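Glutathione S-transferase (Acinetobacter baumannii, PDB 4MP4) probably catalyses the conjugation of glutathione to electrophilic substrates, as a bacterial member of the glutathione S-transferase family. Local coordinates at residues A[6-11]-A[62-67]; A[142-147]-A[172-177]. All coordinates share one frame; numbering follows the deposited sequence.

Interaction 1 (A[6-11]-A[62-67]); sequences EYFKLY and PVLEHN
Phe8, with CG anti to its carbonyl carbon (chi1 -80°), and His66, with CG anti to its backbone N (chi1 174°), send their rings out on the same face of the sheet, where they form an offset stack. The planes differ by 3° and the centroids lie 4.2 Å apart; Phe8 CZ sits over the rim of the imidazole, 3.4 Å from His66 CD2. On that face Leu64 CD2 also meets the edge of the Phe8 ring, and helix 74-84 covers the group: Tyr80 hydrogen-bonds His66 ND1, which, with the stack, would help fix the turn of the imidazole.

Strands 8-11 and 63-66 run close to antiparallel as neighbours in the thioredoxin-like sheet of the N-terminal domain. Lys9 and Glu65 form a hydrogen-bonded pair, Lys9 N to Glu65 O at 2.7 Å and Glu65 N to Lys9 O at 2.8 Å, both in the carbonyl plane. Toward the end of the ladder Asn67 N reaches Tyr7 O at 3.0 Å, tilted out of the Tyr7 carbonyl plane.

The face carrying Lys9, Tyr11, Val63 and Glu65 is more polar. The extended Glu65 side chain passes the Tyr11 ring at CE1 and brings OE1 to Tyr11 OH at 2.9 Å, a weak bond. Lys9 NZ pairs with Glu36 on the next strand and stays 6.7 Å from Glu65 OE1, so any charge on Glu65 is probably eased in part by the phenol.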
ATOM      1  N   GLU A   6      14.292  20.272   9.495  1.00 66.36           N
ATOM      2  CA  GLU A   6      14.858  21.563   9.116  1.00 67.28           C
ATOM      3  C   GLU A   6      15.111  21.674   7.610  1.00 59.36           C
ATOM      4  O   GLU A   6      15.145  22.773   7.067  1.00 69.85           O
ATOM      5  CB  GLU A   6      16.149  21.842   9.894  1.00 78.95           C
ATOM      6  CG  GLU A   6      16.591  23.310   9.874  1.00 86.84           C
ATOM      7  CD  GLU A   6      15.651  24.230  10.653  1.00 89.35           C
ATOM      8  OE1 GLU A   6      15.104  23.790  11.688  1.00 91.58           O
ATOM      9  OE2 GLU A   6      15.456  25.390  10.229  1.00 86.24           O
ATOM     10  N   TYR A   7      15.298  20.539   6.944  1.00 46.39           N
ATOM     11  CA  TYR A   7      15.415  20.499   5.483  1.00 46.64           C
ATOM     12  C   TYR A   7      14.533  19.388   4.888  1.00 48.19           C
ATOM     13  O   TYR A   7      14.750  18.196   5.141  1.00 41.77           O
ATOM     14  CB  TYR A   7      16.877  20.316   5.044  1.00 47.26           C
ATOM     15  CG  TYR A   7      17.049  19.912   3.586  1.00 50.77           C
ATOM     16  CD1 TYR A   7      16.720  20.790   2.555  1.00 46.10           C
ATOM     17  CD2 TYR A   7      17.552  18.655   3.243  1.00 53.79           C
ATOM     18  CE1 TYR A   7      16.881  20.430   1.221  1.00 44.68           C
ATOM     19  CE2 TYR A   7      17.716  18.276   1.911  1.00 32.94           C
ATOM     20  CZ  TYR A   7      17.376  19.169   0.902  1.00 50.66           C
ATOM     21  OH  TYR A   7      17.528  18.813  -0.427  1.00 45.42           O
ATOM     22  N   PHE A   8      13.539  19.788   4.102  1.00 45.90           N
ATOM     23  CA  PHE A   8      12.604  18.853   3.486  1.00 33.82           C
ATOM     24  C   PHE A   8      12.543  19.137   1.997  1.00 31.60           C
ATOM     25  O   PHE A   8      12.306  20.270   1.591  1.00 37.01           O
ATOM     26  CB  PHE A   8      11.200  19.042   4.057  1.00 34.61           C
ATOM     27  CG  PHE A   8      10.979  18.399   5.394  1.00 32.13           C
ATOM     28  CD1 PHE A   8      10.754  17.031   5.492  1.00 31.41           C
ATOM     29  CD2 PHE A   8      10.962  19.165   6.553  1.00 32.85           C
ATOM     30  CE1 PHE A   8      10.536  16.430   6.733  1.00 30.31           C
ATOM     31  CE2 PHE A   8      10.743  18.577   7.794  1.00 36.01           C
ATOM     32  CZ  PHE A   8      10.525  17.203   7.883  1.00 34.15           C
ATOM     33  N   LYS A   9      12.751  18.123   1.173  1.00 32.03           N
ATOM     34  CA  LYS A   9      12.569  18.304  -0.264  1.00 33.36           C
ATOM     35  C   LYS A   9      11.683  17.211  -0.876  1.00 30.66           C
ATOM     36  O   LYS A   9      11.866  16.033  -0.582  1.00 32.14           O
ATOM     37  CB  LYS A   9      13.916  18.367  -0.987  1.00 38.05           C
ATOM     38  CG  LYS A   9      13.771  18.738  -2.448  1.00 38.49           C
ATOM     39  CD  LYS A   9      15.082  18.768  -3.164  1.00 46.45           C
ATOM     40  CE  LYS A   9      15.317  20.113  -3.790  1.00 55.53           C
ATOM     41  NZ  LYS A   9      15.479  21.144  -2.734  1.00 64.86           N
ATOM     42  N   LEU A  10      10.737  17.615  -1.724  1.00 28.50           N
ATOM     43  CA  LEU A  10       9.810  16.692  -2.382  1.00 25.35           C
ATOM     44  C   LEU A  10      10.126  16.538  -3.865  1.00 23.96           C
ATOM     45  O   LEU A  10      10.196  17.526  -4.581  1.00 33.99           O
ATOM     46  CB  LEU A  10       8.357  17.168  -2.208  1.00 19.59           C
ATOM     47  CG  LEU A  10       7.271  16.383  -2.969  1.00 18.21           C
ATOM     48  CD1 LEU A  10       7.201  14.907  -2.530  1.00 18.32           C
ATOM     49  CD2 LEU A  10       5.935  17.037  -2.819  1.00 17.06           C
ATOM     50  N   TYR A  11      10.312  15.305  -4.329  1.00 26.50           N
ATOM     51  CA  TYR A  11      10.564  15.073  -5.755  1.00 20.66           C
ATOM     52  C   TYR A  11       9.312  14.554  -6.460  1.00 24.61           C
ATOM     53  O   TYR A  11       8.747  13.529  -6.082  1.00 20.49           O
ATOM     54  CB  TYR A  11      11.756  14.129  -5.979  1.00 21.95           C
ATOM     55  CG  TYR A  11      13.060  14.666  -5.422  1.00 29.32           C
ATOM     56  CD1 TYR A  11      13.248  14.777  -4.049  1.00 33.82           C
ATOM     57  CD2 TYR A  11      14.096  15.075  -6.260  1.00 24.57           C
ATOM     58  CE1 TYR A  11      14.413  15.277  -3.525  1.00 42.00           C
ATOM     59  CE2 TYR A  11      15.270  15.577  -5.746  1.00 33.04           C
ATOM     60  CZ  TYR A  11      15.425  15.677  -4.373  1.00 41.41           C
ATOM     61  OH  TYR A  11      16.595  16.166  -3.823  1.00 41.51           O
ATOM     62  N   PRO A  62       6.754   9.638  -5.567  1.00 18.38           N
ATOM     63  CA  PRO A  62       7.487  10.716  -4.894  1.00 20.84           C
ATOM     64  C   PRO A  62       8.601  10.212  -3.979  1.00 25.45           C
ATOM     65  O   PRO A  62       8.529   9.113  -3.433  1.00 21.75           O
ATOM     66  CB  PRO A  62       6.406  11.365  -4.037  1.00 18.28           C
ATOM     67  CG  PRO A  62       5.544  10.201  -3.642  1.00 16.59           C
ATOM     68  CD  PRO A  62       5.469   9.366  -4.899  1.00 16.19           C
ATOM     69  N   VAL A  63       9.623  11.045  -3.818  1.00 19.57           N
ATOM     70  CA  VAL A  63      10.670  10.805  -2.864  1.00 20.37           C
ATOM     71  C   VAL A  63      10.696  12.013  -1.964  1.00 30.65           C
ATOM     72  O   VAL A  63      10.582  13.146  -2.440  1.00 26.55           O
ATOM     73  CB  VAL A  63      12.028  10.653  -3.546  1.00 27.50           C
ATOM     74  CG1 VAL A  63      13.119  10.492  -2.506  1.00 24.73           C
ATOM     75  CG2 VAL A  63      12.003   9.459  -4.457  1.00 23.49           C
ATOM     76  N   LEU A  64      10.800  11.772  -0.661  1.00 27.22           N
ATOM     77  CA  LEU A  64      10.942  12.860   0.291  1.00 27.58           C
ATOM     78  C   LEU A  64      12.322  12.800   0.904  1.00 28.92           C
ATOM     79  O   LEU A  64      12.701  11.789   1.498  1.00 33.86           O
ATOM     80  CB  LEU A  64       9.897  12.767   1.396  1.00 22.01           C
ATOM     81  CG  LEU A  64       9.989  13.906   2.408  1.00 26.87           C
ATOM     82  CD1 LEU A  64       9.511  15.218   1.774  1.00 23.42           C
ATOM     83  CD2 LEU A  64       9.210  13.592   3.680  1.00 28.82           C
ATOM     84  N   GLU A  65      13.081  13.876   0.756  1.00 24.38           N
ATOM     85  CA  GLU A  65      14.353  13.963   1.456  1.00 30.35           C
ATOM     86  C   GLU A  65      14.162  14.841   2.672  1.00 29.68           C
ATOM     87  O   GLU A  65      13.556  15.915   2.597  1.00 28.77           O
ATOM     88  CB  GLU A  65      15.477  14.448   0.540  1.00 33.96           C
ATOM     89  CG  GLU A  65      15.617  13.551  -0.700  1.00 49.31           C
ATOM     90  CD  GLU A  65      16.846  13.851  -1.557  1.00 60.81           C
ATOM     91  OE1 GLU A  65      17.457  14.936  -1.361  1.00 60.63           O
ATOM     92  OE2 GLU A  65      17.189  12.995  -2.426  1.00 54.22           O
ATOM     93  N   HIS A  66      14.620  14.328   3.805  1.00 29.77           N
ATOM     94  CA  HIS A  66      14.599  15.046   5.063  1.00 37.80           C
ATOM     95  C   HIS A  66      16.008  14.948   5.613  1.00 49.10           C
ATOM     96  O   HIS A  66      16.411  13.897   6.116  1.00 55.92           O
ATOM     97  CB  HIS A  66      13.609  14.418   6.039  1.00 35.12           C
ATOM     98  CG  HIS A  66      13.646  15.026   7.408  1.00 44.35           C
ATOM     99  ND1 HIS A  66      13.464  14.283   8.557  1.00 47.18           N
ATOM    100  CD2 HIS A  66      13.841  16.303   7.813  1.00 45.70           C
ATOM    101  CE1 HIS A  66      13.543  15.080   9.609  1.00 46.51           C
ATOM    102  NE2 HIS A  66      13.767  16.310   9.184  1.00 45.56           N
ATOM    103  N   ASN A  67      16.756  16.040   5.492  1.00 46.91           N
ATOM    104  CA  ASN A  67      18.174  16.055   5.839  1.00 44.26           C
ATOM    105  C   ASN A  67      18.923  14.927   5.127  1.00 43.82           C
ATOM    106  O   ASN A  67      18.935  14.864   3.894  1.00 41.02           O
ATOM    107  CB  ASN A  67      18.369  16.022   7.362  1.00 33.65           C
ATOM    108  CG  ASN A  67      17.682  17.200   8.067  1.00 45.46           C
ATOM    109  OD1 ASN A  67      17.565  18.293   7.507  1.00 50.48           O
ATOM    110  ND2 ASN A  67      17.223  16.979   9.293  1.00 41.44           N
TER

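Interaction 2 (A[142-147]-A[172-177]); sequences EKLFFV and LMLQRL
Leu144 CD2 is the methyl on which most of the packing converges, touching Met173 CG at 3.7 Å, Leu174 CD2 at 3.8 Å and Leu177 CD1 at 4.0 Å. With CG anti to the backbone N (chi1 174°), Leu144 extends from its helix toward the facing one, and its branched end crosses the Met173 and Leu174 side chains at a slant. The Met173 contact is made by the methylene CG; the bend at chi2 carries the sulfur away from Leu144. Beside this cluster Phe145 comes in from the direction opposite to Leu177 and sets CE1 3.6 Å from Leu177 CD1, while Leu174 CD2 lies at the edge of the same ring, 4.1 Å from CE1.

The two helices belong to the all-helical C-terminal domain of the glutathione transferase fold. Their local axes remain 11.2 Å apart and cross at -134°, a spacing bridged by side chains alone, with 218 Å² buried and no hydrogen bond between the segments. Leu115 of helix 113-118 packs on Leu144, Met173 and Leu177, and Trp107 of helix 95-110 touches Leu144, which makes the apolar centre a meeting of several helices.

The outer side of helix 135-151 is looser: Glu142 and Phe146 are exposed and make no contact with residues 172-177, whereas Lys143 turns to a salt bridge with Asp111. Segment 172-177 stays buried, Arg176 NE bonding Arg119 O.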
ATOM      1  N   GLU A 142     -17.921   1.191 -10.144  1.00 21.39           N
ATOM      2  CA  GLU A 142     -19.082   0.890  -9.305  1.00 30.07           C
ATOM      3  C   GLU A 142     -18.688   0.545  -7.872  1.00 32.29           C
ATOM      4  O   GLU A 142     -19.367   0.930  -6.909  1.00 26.54           O
ATOM      5  CB  GLU A 142     -19.906  -0.255  -9.909  1.00 28.26           C
ATOM      6  CG  GLU A 142     -20.865   0.198 -10.988  1.00 37.21           C
ATOM      7  CD  GLU A 142     -21.914   1.173 -10.461  1.00 46.51           C
ATOM      8  OE1 GLU A 142     -22.223   1.136  -9.241  1.00 55.48           O
ATOM      9  OE2 GLU A 142     -22.427   1.979 -11.267  1.00 41.00           O
ATOM     10  N   LYS A 143     -17.590  -0.194  -7.746  1.00 29.71           N
ATOM     11  CA  LYS A 143     -17.063  -0.558  -6.449  1.00 20.79           C
ATOM     12  C   LYS A 143     -16.614   0.693  -5.695  1.00 33.52           C
ATOM     13  O   LYS A 143     -16.833   0.815  -4.497  1.00 31.36           O
ATOM     14  CB  LYS A 143     -15.925  -1.549  -6.625  1.00 21.01           C
ATOM     15  CG  LYS A 143     -15.568  -2.291  -5.377  1.00 44.84           C
ATOM     16  CD  LYS A 143     -14.575  -3.379  -5.718  1.00 55.45           C
ATOM     17  CE  LYS A 143     -13.784  -3.817  -4.494  1.00 55.75           C
ATOM     18  NZ  LYS A 143     -12.433  -4.287  -4.903  1.00 47.90           N
ATOM     19  N   LEU A 144     -16.006   1.627  -6.418  1.00 18.96           N
ATOM     20  CA  LEU A 144     -15.634   2.924  -5.884  1.00 18.56           C
ATOM     21  C   LEU A 144     -16.865   3.700  -5.421  1.00 24.33           C
ATOM     22  O   LEU A 144     -16.872   4.266  -4.327  1.00 27.58           O
ATOM     23  CB  LEU A 144     -14.862   3.743  -6.942  1.00 17.92           C
ATOM     24  CG  LEU A 144     -14.525   5.199  -6.589  1.00 18.77           C
ATOM     25  CD1 LEU A 144     -13.564   5.258  -5.391  1.00 17.32           C
ATOM     26  CD2 LEU A 144     -13.947   5.977  -7.770  1.00 17.78           C
ATOM     27  N   PHE A 145     -17.896   3.739  -6.258  1.00 19.26           N
ATOM     28  CA  PHE A 145     -19.121   4.455  -5.909  1.00 27.86           C
ATOM     29  C   PHE A 145     -19.774   3.818  -4.683  1.00 31.53           C
ATOM     30  O   PHE A 145     -20.281   4.514  -3.800  1.00 35.00           O
ATOM     31  CB  PHE A 145     -20.135   4.440  -7.056  1.00 24.05           C
ATOM     32  CG  PHE A 145     -19.668   5.123  -8.313  1.00 27.33           C
ATOM     33  CD1 PHE A 145     -18.745   6.153  -8.265  1.00 22.35           C
ATOM     34  CD2 PHE A 145     -20.179   4.734  -9.556  1.00 30.36           C
ATOM     35  CE1 PHE A 145     -18.321   6.778  -9.431  1.00 24.98           C
ATOM     36  CE2 PHE A 145     -19.767   5.350 -10.720  1.00 22.29           C
ATOM     37  CZ  PHE A 145     -18.842   6.377 -10.662  1.00 27.54           C
ATOM     38  N   PHE A 146     -19.789   2.489  -4.649  1.00 31.68           N
ATOM     39  CA  PHE A 146     -20.397   1.772  -3.537  1.00 28.79           C
ATOM     40  C   PHE A 146     -19.740   2.173  -2.223  1.00 25.20           C
ATOM     41  O   PHE A 146     -20.411   2.634  -1.300  1.00 33.58           O
ATOM     42  CB  PHE A 146     -20.308   0.255  -3.745  1.00 30.65           C
ATOM     43  CG  PHE A 146     -20.803  -0.546  -2.568  1.00 36.64           C
ATOM     44  CD1 PHE A 146     -22.151  -0.870  -2.446  1.00 39.05           C
ATOM     45  CD2 PHE A 146     -19.922  -0.971  -1.576  1.00 33.82           C
ATOM     46  CE1 PHE A 146     -22.604  -1.602  -1.359  1.00 37.62           C
ATOM     47  CE2 PHE A 146     -20.368  -1.705  -0.483  1.00 25.25           C
ATOM     48  CZ  PHE A 146     -21.708  -2.020  -0.378  1.00 40.16           C
ATOM     49  N   VAL A 147     -18.421   2.029  -2.166  1.00 22.12           N
ATOM     50  CA  VAL A 147     -17.632   2.357  -0.980  1.00 24.09           C
ATOM     51  C   VAL A 147     -17.723   3.824  -0.551  1.00 26.26           C
ATOM     52  O   VAL A 147     -17.897   4.122   0.625  1.00 31.17           O
ATOM     53  CB  VAL A 147     -16.152   1.955  -1.178  1.00 26.86           C
ATOM     54  CG1 VAL A 147     -15.307   2.358   0.041  1.00 25.15           C
ATOM     55  CG2 VAL A 147     -16.046   0.451  -1.445  1.00 20.24           C
ATOM     56  N   LEU A 172      -9.471  12.702  -5.791  1.00 15.02           N
ATOM     57  CA  LEU A 172      -8.668  12.558  -7.001  1.00 15.84           C
ATOM     58  C   LEU A 172      -9.142  11.330  -7.778  1.00 13.82           C
ATOM     59  O   LEU A 172      -9.292  11.376  -8.997  1.00 15.44           O
ATOM     60  CB  LEU A 172      -7.163  12.504  -6.704  1.00  7.01           C
ATOM     61  CG  LEU A 172      -6.305  12.315  -7.965  1.00 22.29           C
ATOM     62  CD1 LEU A 172      -4.964  13.047  -7.831  1.00 12.06           C
ATOM     63  CD2 LEU A 172      -6.108  10.795  -8.356  1.00  7.35           C
ATOM     64  N   MET A 173      -9.390  10.244  -7.058  1.00 20.20           N
ATOM     65  CA  MET A 173      -9.893   9.012  -7.661  1.00 15.50           C
ATOM     66  C   MET A 173     -11.197   9.268  -8.380  1.00 18.81           C
ATOM     67  O   MET A 173     -11.363   8.849  -9.524  1.00 19.85           O
ATOM     68  CB  MET A 173     -10.087   7.920  -6.608  1.00 15.04           C
ATOM     69  CG  MET A 173     -10.324   6.548  -7.197  1.00 16.55           C
ATOM     70  SD  MET A 173      -8.984   5.900  -8.249  1.00 17.69           S
ATOM     71  CE  MET A 173      -7.854   5.194  -7.062  1.00  8.59           C
ATOM     72  N   LEU A 174     -12.117   9.964  -7.719  1.00  9.11           N
ATOM     73  CA  LEU A 174     -13.403  10.280  -8.340  1.00 14.28           C
ATOM     74  C   LEU A 174     -13.243  11.213  -9.551  1.00 19.33           C
ATOM     75  O   LEU A 174     -13.977  11.100 -10.535  1.00 16.32           O
ATOM     76  CB  LEU A 174     -14.368  10.878  -7.314  1.00 17.24           C
ATOM     77  CG  LEU A 174     -14.955   9.939  -6.258  1.00 15.83           C
ATOM     78  CD1 LEU A 174     -15.588  10.737  -5.126  1.00 12.73           C
ATOM     79  CD2 LEU A 174     -15.988   9.052  -6.897  1.00 13.83           C
ATOM     80  N   GLN A 175     -12.261  12.109  -9.474  1.00 19.98           N
ATOM     81  CA  GLN A 175     -12.003  13.081 -10.517  1.00 19.12           C
ATOM     82  C   GLN A 175     -11.558  12.417 -11.813  1.00 21.56           C
ATOM     83  O   GLN A 175     -11.788  12.955 -12.896  1.00 23.76           O
ATOM     84  CB  GLN A 175     -10.974  14.120 -10.054  1.00 23.03           C
ATOM     85  CG  GLN A 175     -11.573  15.280  -9.219  1.00 22.67           C
ATOM     86  CD  GLN A 175     -12.391  16.267 -10.058  1.00 20.29           C
ATOM     87  OE1 GLN A 175     -13.266  15.876 -10.828  1.00 26.43           O
ATOM     88  NE2 GLN A 175     -12.096  17.548  -9.915  1.00 18.36           N
ATOM     89  N   ARG A 176     -10.941  11.246 -11.698  1.00 17.94           N
ATOM     90  CA  ARG A 176     -10.541  10.466 -12.865  1.00 18.43           C
ATOM     91  C   ARG A 176     -11.767  10.169 -13.708  1.00 16.57           C
ATOM     92  O   ARG A 176     -11.701  10.098 -14.930  1.00 19.44           O
ATOM     93  CB  ARG A 176      -9.867   9.140 -12.449  1.00 15.31           C
ATOM     94  CG  ARG A 176      -8.662   9.318 -11.565  1.00  7.30           C
ATOM     95  CD  ARG A 176      -8.118   7.992 -11.016  1.00 17.33           C
ATOM     96  NE  ARG A 176      -7.021   7.571 -11.865  1.00 28.50           N
ATOM     97  CZ  ARG A 176      -5.763   7.464 -11.478  1.00 22.22           C
ATOM     98  NH1 ARG A 176      -5.433   7.681 -10.223  1.00 17.05           N
ATOM     99  NH2 ARG A 176      -4.846   7.101 -12.356  1.00 29.18           N
ATOM    100  N   LEU A 177     -12.899  10.017 -13.042  1.00 16.62           N
ATOM    101  CA  LEU A 177     -14.143   9.705 -13.717  1.00 14.41           C
ATOM    102  C   LEU A 177     -14.883  10.976 -14.118  1.00 21.85           C
ATOM    103  O   LEU A 177     -15.347  11.123 -15.253  1.00 27.04           O
ATOM    104  CB  LEU A 177     -15.010   8.872 -12.784  1.00 15.07           C
ATOM    105  CG  LEU A 177     -14.576   7.423 -12.610  1.00 19.14           C
ATOM    106  CD1 LEU A 177     -15.319   6.792 -11.441  1.00 22.09           C
ATOM    107  CD2 LEU A 177     -14.846   6.656 -13.908  1.00 20.08           C
TER

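How the interactions relate
From the N terminus, the chain enters strand 8-13, continues through helix 19-30 and strand 36-40, and returns as strand 63-66, where interaction 1 closes a loop with 50 residues between its segments. Strand 69-72 and helix 74-84 follow before the chain passes into the C-terminal helices. Interaction 2 then closes a shorter loop, with 24 residues between helix segments 142-147 and 172-177. The loops are in series, neither nested nor crossed. The centres of interactions 1 and 2 are 30 Å apart, on opposite sides of the chain's centre, and the nearest atoms of interactions 1 and 2 are about 11 Å apart. Interaction 1 joins central strands of the sheet; interaction 2 joins helices 135-151 and 165-178.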